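Local coordinates for protein, related to general stress protein 26(GS26) of B.subtilis (PDB 2HQ7) that is related to general stress protein 26 and, as a pyridoxamine 5'-phosphate oxidase family member, probably acts as an FMN-dependent oxidoreductase, at residues 94-99 with 117-122. Sequence-based numbering, arbitrary orientation.
Sequences ASKEML and YTALCF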
ATOM      1  N   ALA B  94      19.942  21.329  -6.182  1.00 30.81           N
ATOM      2  CA  ALA B  94      20.326  20.804  -7.493  1.00 31.87           C
ATOM      3  C   ALA B  94      19.455  19.607  -7.902  1.00 30.53           C
ATOM      4  O   ALA B  94      18.832  19.583  -8.983  1.00 30.55           O
ATOM      5  CB  ALA B  94      21.814  20.418  -7.464  1.00 31.45           C
ATOM      6  N   SER B  95      19.346  18.639  -7.006  1.00 31.00           N
ATOM      7  CA  SER B  95      18.583  17.426  -7.287  1.00 30.34           C
ATOM      8  C   SER B  95      17.095  17.715  -7.407  1.00 30.22           C
ATOM      9  O   SER B  95      16.414  17.217  -8.323  1.00 26.05           O
ATOM     10  CB  SER B  95      18.831  16.381  -6.196  1.00 34.78           C
ATOM     11  OG  SER B  95      20.222  16.098  -6.085  1.00 29.99           O
ATOM     12  N   LYS B  96      16.616  18.528  -6.481  1.00 26.06           N
ATOM     13  CA  LYS B  96      15.258  18.936  -6.430  1.00 30.71           C
ATOM     14  C   LYS B  96      14.873  19.626  -7.711  1.00 29.42           C
ATOM     15  O   LYS B  96      13.827  19.372  -8.228  1.00 29.79           O
ATOM     16  CB  LYS B  96      15.037  19.804  -5.184  1.00 30.34           C
ATOM     17  CG  LYS B  96      15.010  18.931  -3.917  1.00 32.79           C
ATOM     18  CD  LYS B  96      14.976  19.722  -2.609  1.00 36.00           C
ATOM     19  CE  LYS B  96      13.572  19.924  -2.090  1.00 40.17           C
ATOM     20  NZ  LYS B  96      13.540  20.702  -0.804  1.00 48.63           N
ATOM     21  N   GLU B  97      15.760  20.469  -8.233  1.00 29.38           N
ATOM     22  CA  GLU B  97      15.554  21.139  -9.513  1.00 28.62           C
ATOM     23  C   GLU B  97      15.566  20.169 -10.700  1.00 30.19           C
ATOM     24  O   GLU B  97      14.718  20.267 -11.588  1.00 28.03           O
ATOM     25  CB  GLU B  97      16.656  22.167  -9.711  1.00 29.40           C
ATOM     26  CG  GLU B  97      16.546  22.972 -10.954  1.00 33.66           C
ATOM     27  CD  GLU B  97      17.653  23.996 -11.028  1.00 37.95           C
ATOM     28  OE1 GLU B  97      18.821  23.619 -10.794  1.00 29.40           O
ATOM     29  OE2 GLU B  97      17.348  25.169 -11.309  1.00 33.13           O
HETATM   30  N   MSE B  98      16.523  19.243 -10.730  1.00 26.84           N
HETATM   31  CA  MSE B  98      16.586  18.274 -11.812  1.00 28.89           C
HETATM   32  C   MSE B  98      15.419  17.301 -11.820  1.00 30.25           C
HETATM   33  O   MSE B  98      15.059  16.785 -12.869  1.00 31.74           O
HETATM   34  CB  MSE B  98      17.864  17.477 -11.769  1.00 23.89           C
HETATM   35  CG  MSE B  98      18.986  18.202 -12.440  1.00 36.54           C
HETATM   36 SE   MSE B  98      20.607  17.158 -12.393  0.75 35.03          SE
HETATM   37  CE  MSE B  98      21.110  17.439 -10.504  1.00 34.28           C
ATOM     38  N   LEU B  99      14.819  17.058 -10.666  1.00 29.14           N
ATOM     39  CA  LEU B  99      13.709  16.117 -10.595  1.00 30.02           C
ATOM     40  C   LEU B  99      12.341  16.747 -10.746  1.00 30.53           C
ATOM     41  O   LEU B  99      11.359  16.038 -10.999  1.00 32.45           O
ATOM     42  CB  LEU B  99      13.806  15.400  -9.256  1.00 31.91           C
ATOM     43  CG  LEU B  99      14.968  14.440  -9.137  1.00 29.25           C
ATOM     44  CD1 LEU B  99      15.101  14.083  -7.644  1.00 33.21           C
ATOM     45  CD2 LEU B  99      14.699  13.204 -10.099  1.00 28.86           C
ATOM     46  N   TYR B 117       7.937  20.730  -0.634  1.00 30.89           N
ATOM     47  CA  TYR B 117       8.433  19.835  -1.664  1.00 28.71           C
ATOM     48  C   TYR B 117       9.588  19.053  -1.066  1.00 31.94           C
ATOM     49  O   TYR B 117      10.638  19.608  -0.795  1.00 28.81           O
ATOM     50  CB  TYR B 117       8.858  20.648  -2.882  1.00 29.09           C
ATOM     51  CG  TYR B 117       9.617  19.916  -3.993  1.00 27.85           C
ATOM     52  CD1 TYR B 117       9.258  18.655  -4.398  1.00 29.37           C
ATOM     53  CD2 TYR B 117      10.676  20.528  -4.651  1.00 30.85           C
ATOM     54  CE1 TYR B 117       9.954  17.997  -5.420  1.00 32.91           C
ATOM     55  CE2 TYR B 117      11.393  19.873  -5.686  1.00 23.82           C
ATOM     56  CZ  TYR B 117      11.027  18.608  -6.049  1.00 29.37           C
ATOM     57  OH  TYR B 117      11.702  17.958  -7.065  1.00 27.28           O
ATOM     58  N   THR B 118       9.372  17.768  -0.829  1.00 32.87           N
ATOM     59  CA  THR B 118      10.439  16.842  -0.431  1.00 33.74           C
ATOM     60  C   THR B 118      10.669  15.848  -1.567  1.00 32.49           C
ATOM     61  O   THR B 118       9.725  15.359  -2.167  1.00 30.29           O
ATOM     62  CB  THR B 118      10.071  16.102   0.870  1.00 36.56           C
ATOM     63  OG1 THR B 118      10.183  17.012   1.966  1.00 37.80           O
ATOM     64  CG2 THR B 118      10.987  14.870   1.149  1.00 35.92           C
ATOM     65  N   ALA B 119      11.931  15.593  -1.901  1.00 28.68           N
ATOM     66  CA  ALA B 119      12.251  14.622  -2.923  1.00 27.89           C
ATOM     67  C   ALA B 119      12.969  13.461  -2.274  1.00 29.59           C
ATOM     68  O   ALA B 119      13.835  13.654  -1.407  1.00 28.51           O
ATOM     69  CB  ALA B 119      13.103  15.231  -3.990  1.00 26.50           C
ATOM     70  N   LEU B 120      12.618  12.262  -2.701  1.00 31.35           N
ATOM     71  CA  LEU B 120      13.213  11.027  -2.154  1.00 33.07           C
ATOM     72  C   LEU B 120      13.771  10.156  -3.256  1.00 31.82           C
ATOM     73  O   LEU B 120      13.306  10.190  -4.379  1.00 25.29           O
ATOM     74  CB  LEU B 120      12.161  10.233  -1.365  1.00 33.64           C
ATOM     75  CG  LEU B 120      11.563  11.090  -0.265  1.00 34.01           C
ATOM     76  CD1 LEU B 120      10.303  11.722  -0.827  1.00 35.08           C
ATOM     77  CD2 LEU B 120      11.240  10.328   0.959  1.00 32.58           C
ATOM     78  N   CYS B 121      14.802   9.392  -2.946  1.00 32.47           N
ATOM     79  CA  CYS B 121      15.305   8.409  -3.911  1.00 31.47           C
ATOM     80  C   CYS B 121      15.187   6.999  -3.308  1.00 29.71           C
ATOM     81  O   CYS B 121      15.780   6.716  -2.267  1.00 28.16           O
ATOM     82  CB  CYS B 121      16.734   8.752  -4.272  1.00 31.34           C
ATOM     83  SG  CYS B 121      17.405   7.650  -5.475  1.00 35.35           S
ATOM     84  N   PHE B 122      14.347   6.162  -3.928  1.00 27.49           N
ATOM     85  CA  PHE B 122      14.200   4.754  -3.560  1.00 28.01           C
ATOM     86  C   PHE B 122      15.057   3.856  -4.440  1.00 28.14           C
ATOM     87  O   PHE B 122      15.012   3.971  -5.647  1.00 27.99           O
ATOM     88  CB  PHE B 122      12.751   4.320  -3.739  1.00 24.78           C
ATOM     89  CG  PHE B 122      12.525   2.815  -3.593  1.00 21.70           C
ATOM     90  CD1 PHE B 122      12.469   2.215  -2.337  1.00 29.68           C
ATOM     91  CD2 PHE B 122      12.263   2.030  -4.712  1.00 26.88           C
ATOM     92  CE1 PHE B 122      12.216   0.836  -2.204  1.00 21.22           C
ATOM     93  CE2 PHE B 122      11.972   0.671  -4.593  1.00 24.30           C
ATOM     94  CZ  PHE B 122      11.946   0.061  -3.348  1.00 23.92           C
TER
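Lys96 passes its aliphatic chain above the CD2-CE2 side of the Tyr117 ring, clear of the ring plane, the two side chains running past each other in opposite directions, with Lys96 CB 3.7 Å from Tyr117 CE2. The contact sets the short helix 93-99 against the start of strand 117-131, part of the antiparallel sheet of the split-barrel fold of the pyridoxamine 5'-phosphate oxidase family; the two segments cross almost at right angles (89°), their axes 9.1 Å apart. Tyr117 CG lies anti to the backbone N (chi1 170°), which sends the ring from the strand to the helix, where the hydroxyl OH donates to Lys96 O at 2.8 Å. The bond arrives in the carbonyl plane on a lone pair, with a C=O...OH angle of 126°, and the acceptor sits at the ring edge. Trp100, edge-to-face, and Tyr108 also meet this ring. Ala119, two residues along on the same side of the strand, turns its methyl toward the helix, with Lys96 CG 4.2 Å and Leu99 CD1 4.3 Å from its CB. Leu99 continues this apolar layer onto Leu40 of strand 32-43, Trp49 of strand 47-53 and Leu90 of strand 79-90, so the helix packs on several strands at once. The bend at chi3 of Lys96 turns the end of the chain toward the carbonyl of Tyr117, where NZ makes a weak 3.1 Å hydrogen bond to Tyr117 O.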